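Local structure of penicillin-binding protein PbpB (Mycobacterium tuberculosis, 6KGU) at residues 448-453 against 463-468; 442-447 against 502-507; 316-321 against 555-560. The protein builds cross-linked peptidoglycan for the mycobacterial cell wall from lipid intermediates, and is a penicillin-binding target of beta-lactams such as aztreonam. One frame throughout, in Å; residues are numbered along the deposited sequence.

Interaction 1: 448-453 against 463-468; sequences AVVQRD and PTAGVP
V449 meets P463 through its backbone, with V449 O close to P463 N. The V449 side chain touches T461. It lies about 7 Å from the bound aztreonam-derived ligand and about 9 Å from the side chain of S269, by similarity the acyl-ester serine. V450 carries the apolar part of the contact. CG1, anti to its own carbonyl carbon, packs on A465 CB at 3.6 Å. V450 CB lies against G466 N, and CG2 rests near G466 CA. V450 O also accepts a CA-H...O contact from P463 CA (3.5 Å). A water joins the two backbones here, donating to V450 O at 2.6 Å and to P463 O at 3.0 Å. No direct hydrogen bond crosses the contact, so this water is its polar link. Q451 adds its carbonyl O beside P463 CB, while its amide NE2 turns to Q458 O and L557 O. R452 then runs back over the proline. Its chain leaves anti to the backbone N (chi1 -160°) and bends at chi3 (-86°). P463 CB sits 3.7 Å above the guanidinium plane, over its centre. T464 CG2 lies at the guanidinium edge, 3.5 Å from R452 NH2. P463 to A465 form a short 3-10 turn closed by G466 N bonding to P463 O. Both segments belong to the long connection between helix 436-445 and strand 473-483. T464 and A465 touch the start of helix 531-544, G466 O accepts from H535 ND1, and V450 and A465 pack on F498 of strand 493-502.

Interaction 2: 442-447 against 502-507; sequences VRQMLR and ATADNP
The side chain of R443 reaches A504 and P507 because CG stands anti to the carbonyl carbon and the chain bends at chi3 (-57°). Q444 bends one bond earlier, at chi2 (-62°), which carries its amide over A504. The R443 bend presents NE to A504 O at 2.7 Å. The N-H...O angle is 150°. The donor lies in the carbonyl plane on a lone pair, although the oxygen is tilted somewhat from the guanidinium plane. P507 covers one face of this guanidinium. Its CG sits 3.4 Å above the plane, displaced toward the rim. The two side chains cross at about a right angle. R443 NH1 has outer partners, a salt bridge to D403 and a bond to I400 O, which fix the rotation of the group.

A504 CB points to the helix. It touches R443 CB at 4.1 Å, Q444 NE2 at 3.8 Å and R447 CD at 4.0 Å. A504 O is gripped twice, by R443 NE and by a water that also accepts from Q444 NE2. Q444 NE2 also bonds to Q471 OE1. A second water donates to D505 O and accepts a weak bond from R443 NH2. R447 NH1 donates to Q444 OE1 at 2.8 Å, on a lone pair and close to the guanidinium plane. Both ends of the Q444 amide are therefore held. Within 502-507, T503 follows a cis peptide bond and donates through OG1 to D505 OD1.

The contact sets the C-terminal part of helix 436-445 and the residues after it against the turn between antiparallel strands 493-502 and 509-516. P507 also touches A401 of helix 390-401. V442 and M445 pack on helix 272-281, and M445 also meets helix 317-323.

Interaction 3: 316-321 against 555-560; sequences TTTGVF and PPLVLQ
T316 meets two flat groups of the C-terminal segment, the carbonyls of V558 and L559. T316 N stands well above the carbonyl plane of L559 and donates to its O at 3.0 Å, off any lone pair. G319 CA reaches the same oxygen through a CA-H...O contact of 3.2 Å. T316 OG1 is tilted only 20° from the carbonyl plane of V558 and donates to V558 O at 2.7 Å.

T316 is the N-cap of helix 317-323. Its OG1 lies between the backbone N and the carbonyl carbon (chi1 59°). From there it also accepts from G319 N at 2.9 Å. G319 has no side chain, so L559 can pack directly on it: L559 CB lies 3.5 Å from G319 CA, a tight pair. T318 CG2 touches L557 CD2 at 4.3 Å, while T318 OG1 turns to P287 O.

Both acceptors are backbone carbonyls; one donor is a backbone N-H and the other a side-chain hydroxyl. That one hydroxyl both caps the helix and donates to V558 O, while T316 N holds L559 O. The helix N terminus would be expected to favour the two carbonyl oxygens gathered beside it.

Followed from the N terminus, 316-321 comes first, at the start of helix 317-323. Interaction 3 joins it to 555-560 and closes the longest loop. Interaction 2 closes a shorter loop within that one, from helix 436-445 to the turn after strand 493-502. Interaction 1 closes the shortest, inside the connection from helix 436-445 to strand 473-483. The three loops nest, and none cross. Segments 442-447 and 448-453 are continuous. The C-terminal segment touches the first: L557 CD2 packs on Q444 O and R447 CB. V449 CG2 meets F321 O. M445 and A448 rest on T318. Helices 317-323 and 436-445, the sheet with strands 473-483, 493-502 and 509-516, and segment 555-560 are thereby tied together.

Interaction 1: 448-453 against 463-468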
ATOM      1  N   ALA A 448       7.814  -9.993  15.316  1.00 26.61           N
ATOM      2  CA  ALA A 448       7.297  -9.855  16.674  1.00 29.87           C
ATOM      3  C   ALA A 448       5.893  -9.260  16.697  1.00 30.95           C
ATOM      4  O   ALA A 448       5.108  -9.551  17.608  1.00 29.66           O
ATOM      5  CB  ALA A 448       8.244  -8.985  17.503  1.00 32.56           C
ATOM      6  N   VAL A 449       5.559  -8.430  15.706  1.00 27.78           N
ATOM      7  CA  VAL A 449       4.252  -7.786  15.680  1.00 25.02           C
ATOM      8  C   VAL A 449       3.134  -8.820  15.584  1.00 30.01           C
ATOM      9  O   VAL A 449       2.061  -8.646  16.175  1.00 30.28           O
ATOM     10  CB  VAL A 449       4.200  -6.775  14.517  1.00 28.68           C
ATOM     11  CG1 VAL A 449       2.745  -6.363  14.202  1.00 30.78           C
ATOM     12  CG2 VAL A 449       5.074  -5.544  14.837  1.00 26.57           C
ATOM     13  N   VAL A 450       3.364  -9.921  14.870  1.00 28.64           N
ATOM     14  CA  VAL A 450       2.318 -10.922  14.675  1.00 33.80           C
ATOM     15  C   VAL A 450       2.477 -12.099  15.626  1.00 36.12           C
ATOM     16  O   VAL A 450       1.756 -13.094  15.497  1.00 32.66           O
ATOM     17  CB  VAL A 450       2.264 -11.406  13.216  1.00 30.80           C
ATOM     18  CG1 VAL A 450       2.099 -10.218  12.274  1.00 36.71           C
ATOM     19  CG2 VAL A 450       3.519 -12.204  12.871  1.00 30.00           C
ATOM     20  N   GLN A 451       3.387 -12.004  16.592  1.00 31.01           N
ATOM     21  CA  GLN A 451       3.603 -13.098  17.522  1.00 33.75           C
ATOM     22  C   GLN A 451       2.561 -13.091  18.629  1.00 34.31           C
ATOM     23  O   GLN A 451       2.255 -12.052  19.224  1.00 35.45           O
ATOM     24  CB  GLN A 451       5.002 -13.024  18.131  1.00 34.83           C
ATOM     25  CG  GLN A 451       5.247 -14.042  19.252  1.00 41.32           C
ATOM     26  CD  GLN A 451       6.715 -14.144  19.609  1.00 35.62           C
ATOM     27  OE1 GLN A 451       7.514 -14.661  18.830  1.00 40.42           O
ATOM     28  NE2 GLN A 451       7.083 -13.626  20.771  1.00 34.74           N
ATOM     29  N   ARG A 452       2.037 -14.272  18.913  1.00 38.67           N
ATOM     30  CA  ARG A 452       1.002 -14.488  19.911  1.00 40.39           C
ATOM     31  C   ARG A 452       1.640 -14.957  21.217  1.00 37.81           C
ATOM     32  O   ARG A 452       2.607 -15.724  21.202  1.00 38.53           O
ATOM     33  CB  ARG A 452      -0.002 -15.531  19.387  1.00 44.07           C
ATOM     34  CG  ARG A 452      -1.346 -15.525  20.076  1.00 47.27           C
ATOM     35  CD  ARG A 452      -2.375 -16.436  19.391  1.00 47.15           C
ATOM     36  NE  ARG A 452      -3.098 -15.792  18.292  1.00 45.05           N
ATOM     37  CZ  ARG A 452      -3.977 -14.801  18.445  1.00 42.29           C
ATOM     38  NH1 ARG A 452      -4.224 -14.305  19.646  1.00 44.28           N
ATOM     39  NH2 ARG A 452      -4.597 -14.286  17.390  1.00 47.89           N
ATOM     40  N   ASP A 453       1.124 -14.467  22.345  1.00 39.01           N
ATOM     41  CA  ASP A 453       1.602 -14.965  23.634  1.00 45.38           C
ATOM     42  C   ASP A 453       0.444 -15.033  24.622  1.00 47.50           C
ATOM     43  O   ASP A 453      -0.107 -13.996  25.015  1.00 45.39           O
ATOM     44  CB  ASP A 453       2.732 -14.101  24.211  1.00 43.00           C
ATOM     45  CG  ASP A 453       3.269 -14.652  25.538  1.00 49.63           C
ATOM     46  OD1 ASP A 453       2.832 -15.748  25.947  1.00 49.07           O
ATOM     47  OD2 ASP A 453       4.126 -14.007  26.181  1.00 44.76           O
ATOM     48  N   PRO A 463      -1.369 -10.109  16.547  1.00 29.42           N
ATOM     49  CA  PRO A 463      -1.219 -11.571  16.472  1.00 30.97           C
ATOM     50  C   PRO A 463      -2.176 -12.238  15.496  1.00 32.83           C
ATOM     51  O   PRO A 463      -1.822 -13.282  14.931  1.00 30.48           O
ATOM     52  CB  PRO A 463      -1.473 -12.025  17.922  1.00 30.45           C
ATOM     53  CG  PRO A 463      -2.357 -10.954  18.490  1.00 31.13           C
ATOM     54  CD  PRO A 463      -1.842  -9.672  17.874  1.00 32.81           C
ATOM     55  N   THR A 464      -3.368 -11.670  15.257  1.00 31.55           N
ATOM     56  CA  THR A 464      -4.234 -12.279  14.246  1.00 34.96           C
ATOM     57  C   THR A 464      -3.657 -12.162  12.833  1.00 31.69           C
ATOM     58  O   THR A 464      -4.125 -12.864  11.930  1.00 32.26           O
ATOM     59  CB  THR A 464      -5.664 -11.693  14.287  1.00 29.75           C
ATOM     60  OG1 THR A 464      -5.663 -10.319  13.875  1.00 37.27           O
ATOM     61  CG2 THR A 464      -6.256 -11.778  15.690  1.00 30.87           C
ATOM     62  N   ALA A 465      -2.640 -11.327  12.611  1.00 30.45           N
ATOM     63  CA  ALA A 465      -2.033 -11.287  11.280  1.00 30.96           C
ATOM     64  C   ALA A 465      -1.113 -12.473  11.006  1.00 30.25           C
ATOM     65  O   ALA A 465      -0.832 -12.757   9.837  1.00 31.78           O
ATOM     66  CB  ALA A 465      -1.239  -9.995  11.080  1.00 32.41           C
ATOM     67  N   GLY A 466      -0.631 -13.168  12.037  1.00 28.78           N
ATOM     68  CA  GLY A 466       0.268 -14.285  11.800  1.00 26.16           C
ATOM     69  C   GLY A 466      -0.457 -15.435  11.124  1.00 31.41           C
ATOM     70  O   GLY A 466      -1.660 -15.624  11.295  1.00 30.47           O
ATOM     71  N   VAL A 467       0.274 -16.167  10.288  1.00 26.87           N
ATOM     72  CA  VAL A 467      -0.246 -17.382   9.651  1.00 29.75           C
ATOM     73  C   VAL A 467       0.663 -18.532  10.091  1.00 34.21           C
ATOM     74  O   VAL A 467       1.840 -18.577   9.699  1.00 31.32           O
ATOM     75  CB  VAL A 467      -0.311 -17.242   8.115  1.00 31.08           C
ATOM     76  CG1 VAL A 467      -0.934 -18.490   7.456  1.00 31.21           C
ATOM     77  CG2 VAL A 467      -1.122 -15.990   7.699  1.00 29.54           C
ATOM     78  N   PRO A 468       0.183 -19.457  10.918  1.00 36.22           N
ATOM     79  CA  PRO A 468       1.070 -20.512  11.435  1.00 42.63           C
ATOM     80  C   PRO A 468       1.728 -21.313  10.321  1.00 33.74           C
ATOM     81  O   PRO A 468       1.109 -21.634   9.304  1.00 35.69           O
ATOM     82  CB  PRO A 468       0.132 -21.380  12.279  1.00 41.51           C
ATOM     83  CG  PRO A 468      -0.928 -20.412  12.747  1.00 40.96           C
ATOM     84  CD  PRO A 468      -1.137 -19.472  11.575  1.00 38.12           C
TER
HETATM   85  O   HOH W   1       0.344 -15.305  15.471  1.00 41.58           O

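Interaction 2: 442-447 against 502-507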
ATOM      1  N   VAL A 442      15.408  -6.138   9.966  1.00 27.23           N
ATOM      2  CA  VAL A 442      14.140  -5.464  10.233  1.00 27.76           C
ATOM      3  C   VAL A 442      12.959  -6.405   9.965  1.00 26.75           C
ATOM      4  O   VAL A 442      12.000  -6.447  10.742  1.00 32.67           O
ATOM      5  CB  VAL A 442      14.042  -4.169   9.403  1.00 32.29           C
ATOM      6  CG1 VAL A 442      12.628  -3.593   9.469  1.00 26.42           C
ATOM      7  CG2 VAL A 442      15.088  -3.128   9.884  1.00 30.75           C
ATOM      8  N   ARG A 443      13.018  -7.173   8.875  1.00 25.19           N
ATOM      9  CA  ARG A 443      11.995  -8.186   8.586  1.00 29.03           C
ATOM     10  C   ARG A 443      11.828  -9.159   9.743  1.00 32.67           C
ATOM     11  O   ARG A 443      10.702  -9.493  10.131  1.00 30.42           O
ATOM     12  CB  ARG A 443      12.351  -8.986   7.320  1.00 32.47           C
ATOM     13  CG  ARG A 443      12.292  -8.229   6.021  1.00 35.92           C
ATOM     14  CD  ARG A 443      12.129  -9.172   4.819  1.00 35.47           C
ATOM     15  NE  ARG A 443      13.164 -10.199   4.687  1.00 34.15           N
ATOM     16  CZ  ARG A 443      14.257 -10.076   3.932  1.00 35.65           C
ATOM     17  NH1 ARG A 443      14.501  -8.949   3.283  1.00 33.56           N
ATOM     18  NH2 ARG A 443      15.121 -11.073   3.842  1.00 34.93           N
ATOM     19  N   GLN A 444      12.946  -9.656  10.284  1.00 29.85           N
ATOM     20  CA  GLN A 444      12.855 -10.588  11.405  1.00 31.25           C
ATOM     21  C   GLN A 444      12.240  -9.917  12.625  1.00 32.08           C
ATOM     22  O   GLN A 444      11.378 -10.502  13.290  1.00 32.08           O
ATOM     23  CB  GLN A 444      14.241 -11.155  11.736  1.00 33.53           C
ATOM     24  CG  GLN A 444      14.724 -12.193  10.728  1.00 37.48           C
ATOM     25  CD  GLN A 444      13.811 -13.422  10.660  1.00 36.15           C
ATOM     26  OE1 GLN A 444      13.341 -13.924  11.680  1.00 41.29           O
ATOM     27  NE2 GLN A 444      13.552 -13.888   9.460  1.00 34.18           N
ATOM     28  N   MET A 445      12.664  -8.682  12.925  1.00 26.35           N
ATOM     29  CA  MET A 445      12.099  -7.935  14.045  1.00 34.44           C
ATOM     30  C   MET A 445      10.591  -7.799  13.919  1.00 28.61           C
ATOM     31  O   MET A 445       9.860  -7.972  14.896  1.00 30.33           O
ATOM     32  CB  MET A 445      12.724  -6.536  14.135  1.00 30.78           C
ATOM     33  CG  MET A 445      13.885  -6.394  15.090  1.00 40.93           C
ATOM     34  SD  MET A 445      14.175  -4.676  15.584  1.00 38.75           S
ATOM     35  CE  MET A 445      14.373  -3.886  13.985  1.00 39.38           C
ATOM     36  N   LEU A 446      10.108  -7.435  12.732  1.00 29.37           N
ATOM     37  CA  LEU A 446       8.677  -7.204  12.565  1.00 31.07           C
ATOM     38  C   LEU A 446       7.865  -8.501  12.604  1.00 30.52           C
ATOM     39  O   LEU A 446       6.630  -8.436  12.583  1.00 27.32           O
ATOM     40  CB  LEU A 446       8.421  -6.435  11.254  1.00 27.88           C
ATOM     41  CG  LEU A 446       8.977  -5.002  11.217  1.00 34.28           C
ATOM     42  CD1 LEU A 446       8.678  -4.324   9.882  1.00 32.23           C
ATOM     43  CD2 LEU A 446       8.424  -4.170  12.378  1.00 28.62           C
ATOM     44  N   ARG A 447       8.518  -9.661  12.687  1.00 25.20           N
ATOM     45  CA  ARG A 447       7.802 -10.888  13.041  1.00 31.60           C
ATOM     46  C   ARG A 447       7.202 -10.794  14.438  1.00 34.71           C
ATOM     47  O   ARG A 447       6.188 -11.439  14.727  1.00 29.78           O
ATOM     48  CB  ARG A 447       8.729 -12.110  12.969  1.00 30.03           C
ATOM     49  CG  ARG A 447       9.144 -12.515  11.560  1.00 29.34           C
ATOM     50  CD  ARG A 447      10.149 -13.678  11.602  1.00 35.16           C
ATOM     51  NE  ARG A 447       9.581 -14.891  12.185  1.00 33.06           N
ATOM     52  CZ  ARG A 447      10.292 -15.960  12.554  1.00 37.98           C
ATOM     53  NH1 ARG A 447      11.619 -15.989  12.408  1.00 33.77           N
ATOM     54  NH2 ARG A 447       9.676 -17.007  13.069  1.00 38.00           N
ATOM     55  N   ALA A 502       5.062 -11.236   3.106  1.00 23.81           N
ATOM     56  CA  ALA A 502       4.989 -12.701   3.073  1.00 26.34           C
ATOM     57  C   ALA A 502       6.114 -13.258   2.177  1.00 27.17           C
ATOM     58  O   ALA A 502       6.078 -13.072   0.961  1.00 30.29           O
ATOM     59  CB  ALA A 502       3.629 -13.152   2.565  1.00 24.00           C
ATOM     60  N   THR A 503       7.144 -13.877   2.752  1.00 30.68           N
ATOM     61  CA  THR A 503       7.399 -13.954   4.184  1.00 28.19           C
ATOM     62  C   THR A 503       8.753 -13.318   4.505  1.00 30.25           C
ATOM     63  O   THR A 503       9.486 -12.908   3.603  1.00 28.16           O
ATOM     64  CB  THR A 503       7.456 -15.397   4.670  1.00 29.76           C
ATOM     65  OG1 THR A 503       8.534 -16.039   3.987  1.00 31.01           O
ATOM     66  CG2 THR A 503       6.162 -16.129   4.361  1.00 29.52           C
ATOM     67  N   ALA A 504       9.107 -13.306   5.790  1.00 29.32           N
ATOM     68  CA  ALA A 504      10.356 -12.667   6.205  1.00 30.50           C
ATOM     69  C   ALA A 504      11.567 -13.407   5.657  1.00 35.28           C
ATOM     70  O   ALA A 504      12.552 -12.783   5.239  1.00 30.90           O
ATOM     71  CB  ALA A 504      10.432 -12.595   7.728  1.00 28.52           C
ATOM     72  N   ASP A 505      11.522 -14.740   5.653  1.00 28.55           N
ATOM     73  CA  ASP A 505      12.683 -15.484   5.200  1.00 34.48           C
ATOM     74  C   ASP A 505      12.707 -15.622   3.687  1.00 35.93           C
ATOM     75  O   ASP A 505      13.781 -15.816   3.114  1.00 38.73           O
ATOM     76  CB  ASP A 505      12.710 -16.853   5.862  1.00 32.70           C
ATOM     77  CG  ASP A 505      11.486 -17.689   5.513  1.00 40.92           C
ATOM     78  OD1 ASP A 505      10.338 -17.222   5.705  1.00 35.23           O
ATOM     79  OD2 ASP A 505      11.675 -18.804   5.008  1.00 43.50           O
ATOM     80  N   ASN A 506      11.558 -15.495   3.034  1.00 33.99           N
ATOM     81  CA  ASN A 506      11.470 -15.519   1.572  1.00 38.03           C
ATOM     82  C   ASN A 506      10.415 -14.515   1.111  1.00 36.12           C
ATOM     83  O   ASN A 506       9.255 -14.871   0.861  1.00 31.64           O
ATOM     84  CB  ASN A 506      11.150 -16.929   1.071  1.00 37.83           C
ATOM     85  CG  ASN A 506      11.202 -17.026  -0.439  1.00 36.96           C
ATOM     86  OD1 ASN A 506      11.761 -16.161  -1.103  1.00 42.16           O
ATOM     87  ND2 ASN A 506      10.607 -18.066  -0.984  1.00 38.21           N
ATOM     88  N   PRO A 507      10.786 -13.238   0.985  1.00 29.74           N
ATOM     89  CA  PRO A 507       9.798 -12.221   0.593  1.00 27.88           C
ATOM     90  C   PRO A 507       9.291 -12.452  -0.823  1.00 31.13           C
ATOM     91  O   PRO A 507      10.061 -12.467  -1.787  1.00 29.60           O
ATOM     92  CB  PRO A 507      10.580 -10.904   0.716  1.00 30.12           C
ATOM     93  CG  PRO A 507      11.643 -11.210   1.744  1.00 29.61           C
ATOM     94  CD  PRO A 507      12.056 -12.625   1.409  1.00 30.89           C
TER
HETATM   95  O   HOH W   2      15.571 -14.080   4.015  1.00 45.85           O
HETATM   96  O   HOH W   3      14.768 -12.322   7.424  1.00 47.89           O

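Interaction 3: 316-321 against 555-560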
ATOM      1  N   THR A 316      12.734  -4.826  24.706  1.00 23.73           N
ATOM      2  CA  THR A 316      13.816  -4.862  23.743  1.00 24.73           C
ATOM      3  C   THR A 316      13.503  -3.913  22.591  1.00 29.89           C
ATOM      4  O   THR A 316      12.380  -3.430  22.437  1.00 30.72           O
ATOM      5  CB  THR A 316      14.029  -6.269  23.186  1.00 27.65           C
ATOM      6  OG1 THR A 316      12.821  -6.708  22.551  1.00 27.14           O
ATOM      7  CG2 THR A 316      14.442  -7.252  24.302  1.00 26.92           C
ATOM      8  N   THR A 317      14.516  -3.652  21.767  1.00 29.69           N
ATOM      9  CA  THR A 317      14.282  -2.936  20.521  1.00 29.18           C
ATOM     10  C   THR A 317      13.206  -3.638  19.697  1.00 31.73           C
ATOM     11  O   THR A 317      12.272  -3.003  19.188  1.00 27.80           O
ATOM     12  CB  THR A 317      15.601  -2.823  19.759  1.00 27.94           C
ATOM     13  OG1 THR A 317      16.473  -1.957  20.497  1.00 30.21           O
ATOM     14  CG2 THR A 317      15.396  -2.279  18.366  1.00 27.27           C
ATOM     15  N   THR A 318      13.307  -4.963  19.585  1.00 31.44           N
ATOM     16  CA  THR A 318      12.245  -5.743  18.944  1.00 30.10           C
ATOM     17  C   THR A 318      10.883  -5.447  19.564  1.00 29.25           C
ATOM     18  O   THR A 318       9.915  -5.151  18.852  1.00 30.37           O
ATOM     19  CB  THR A 318      12.595  -7.232  19.032  1.00 28.26           C
ATOM     20  OG1 THR A 318      13.713  -7.486  18.172  1.00 34.28           O
ATOM     21  CG2 THR A 318      11.420  -8.122  18.604  1.00 27.34           C
ATOM     22  N   GLY A 319      10.805  -5.460  20.897  1.00 26.03           N
ATOM     23  CA  GLY A 319       9.545  -5.190  21.562  1.00 25.62           C
ATOM     24  C   GLY A 319       9.020  -3.781  21.362  1.00 28.99           C
ATOM     25  O   GLY A 319       7.807  -3.563  21.388  1.00 30.68           O
ATOM     26  N   VAL A 320       9.910  -2.805  21.193  1.00 25.36           N
ATOM     27  CA  VAL A 320       9.464  -1.435  20.960  1.00 28.95           C
ATOM     28  C   VAL A 320       8.597  -1.372  19.711  1.00 27.63           C
ATOM     29  O   VAL A 320       7.523  -0.762  19.705  1.00 30.55           O
ATOM     30  CB  VAL A 320      10.667  -0.482  20.855  1.00 26.18           C
ATOM     31  CG1 VAL A 320      10.257   0.813  20.129  1.00 25.72           C
ATOM     32  CG2 VAL A 320      11.218  -0.180  22.240  1.00 27.64           C
ATOM     33  N   PHE A 321       9.047  -2.013  18.641  1.00 25.61           N
ATOM     34  CA  PHE A 321       8.246  -2.060  17.427  1.00 32.29           C
ATOM     35  C   PHE A 321       7.155  -3.127  17.488  1.00 30.05           C
ATOM     36  O   PHE A 321       6.058  -2.903  16.965  1.00 28.19           O
ATOM     37  CB  PHE A 321       9.192  -2.236  16.240  1.00 28.69           C
ATOM     38  CG  PHE A 321      10.193  -1.115  16.146  1.00 34.04           C
ATOM     39  CD1 PHE A 321       9.768   0.172  15.821  1.00 25.42           C
ATOM     40  CD2 PHE A 321      11.534  -1.318  16.450  1.00 27.41           C
ATOM     41  CE1 PHE A 321      10.675   1.247  15.756  1.00 25.14           C
ATOM     42  CE2 PHE A 321      12.448  -0.258  16.384  1.00 28.16           C
ATOM     43  CZ  PHE A 321      12.005   1.027  16.032  1.00 26.73           C
ATOM     44  N   PRO A 555      12.690 -20.084  17.675  1.00 53.74           N
ATOM     45  CA  PRO A 555      12.203 -19.839  19.042  1.00 55.53           C
ATOM     46  C   PRO A 555      11.467 -18.513  19.124  1.00 50.33           C
ATOM     47  O   PRO A 555      11.657 -17.643  18.262  1.00 51.18           O
ATOM     48  CB  PRO A 555      13.494 -19.818  19.872  1.00 51.82           C
ATOM     49  CG  PRO A 555      14.531 -19.303  18.909  1.00 54.49           C
ATOM     50  CD  PRO A 555      14.111 -19.732  17.513  1.00 51.51           C
ATOM     51  N   PRO A 556      10.612 -18.321  20.132  1.00 47.59           N
ATOM     52  CA  PRO A 556       9.827 -17.079  20.209  1.00 46.64           C
ATOM     53  C   PRO A 556      10.720 -15.853  20.380  1.00 49.44           C
ATOM     54  O   PRO A 556      11.703 -15.870  21.123  1.00 46.43           O
ATOM     55  CB  PRO A 556       8.935 -17.291  21.440  1.00 51.84           C
ATOM     56  CG  PRO A 556       8.921 -18.780  21.676  1.00 53.75           C
ATOM     57  CD  PRO A 556      10.246 -19.287  21.186  1.00 51.52           C
ATOM     58  N   LEU A 557      10.369 -14.780  19.678  1.00 44.47           N
ATOM     59  CA  LEU A 557      11.099 -13.528  19.831  1.00 36.74           C
ATOM     60  C   LEU A 557      10.817 -12.937  21.204  1.00 34.87           C
ATOM     61  O   LEU A 557       9.727 -13.095  21.765  1.00 37.86           O
ATOM     62  CB  LEU A 557      10.703 -12.533  18.732  1.00 39.34           C
ATOM     63  CG  LEU A 557      10.895 -12.916  17.252  1.00 43.96           C
ATOM     64  CD1 LEU A 557       9.865 -13.934  16.742  1.00 46.76           C
ATOM     65  CD2 LEU A 557      10.854 -11.690  16.359  1.00 38.59           C
ATOM     66  N   VAL A 558      11.810 -12.248  21.756  1.00 38.46           N
ATOM     67  CA  VAL A 558      11.667 -11.596  23.051  1.00 37.65           C
ATOM     68  C   VAL A 558      11.408 -10.112  22.833  1.00 39.63           C
ATOM     69  O   VAL A 558      12.271  -9.382  22.319  1.00 32.14           O
ATOM     70  CB  VAL A 558      12.896 -11.814  23.942  1.00 42.64           C
ATOM     71  CG1 VAL A 558      12.687 -11.083  25.254  1.00 37.95           C
ATOM     72  CG2 VAL A 558      13.125 -13.316  24.170  1.00 40.13           C
ATOM     73  N   LEU A 559      10.228  -9.670  23.258  1.00 33.13           N
ATOM     74  CA  LEU A 559       9.801  -8.279  23.198  1.00 31.75           C
ATOM     75  C   LEU A 559       9.997  -7.553  24.516  1.00 34.86           C
ATOM     76  O   LEU A 559      10.140  -6.322  24.532  1.00 27.42           O
ATOM     77  CB  LEU A 559       8.315  -8.190  22.822  1.00 29.27           C
ATOM     78  CG  LEU A 559       7.825  -8.620  21.430  1.00 34.23           C
ATOM     79  CD1 LEU A 559       8.069 -10.108  21.152  1.00 32.66           C
ATOM     80  CD2 LEU A 559       6.328  -8.281  21.279  1.00 30.99           C
ATOM     81  N   GLN A 560       9.995  -8.302  25.612  1.00 33.71           N
ATOM     82  CA  GLN A 560      10.064  -7.744  26.953  1.00 40.69           C
ATOM     83  C   GLN A 560      10.982  -8.643  27.763  1.00 40.75           C
ATOM     84  O   GLN A 560      10.748  -9.852  27.844  1.00 38.10           O
ATOM     85  CB  GLN A 560       8.667  -7.679  27.566  1.00 40.87           C
ATOM     86  CG  GLN A 560       8.543  -6.929  28.852  1.00 44.19           C
ATOM     87  CD  GLN A 560       7.106  -6.940  29.359  1.00 49.91           C
ATOM     88  OE1 GLN A 560       6.163  -6.724  28.596  1.00 51.41           O
ATOM     89  NE2 GLN A 560       6.937  -7.213  30.648  1.00 50.04           N
TER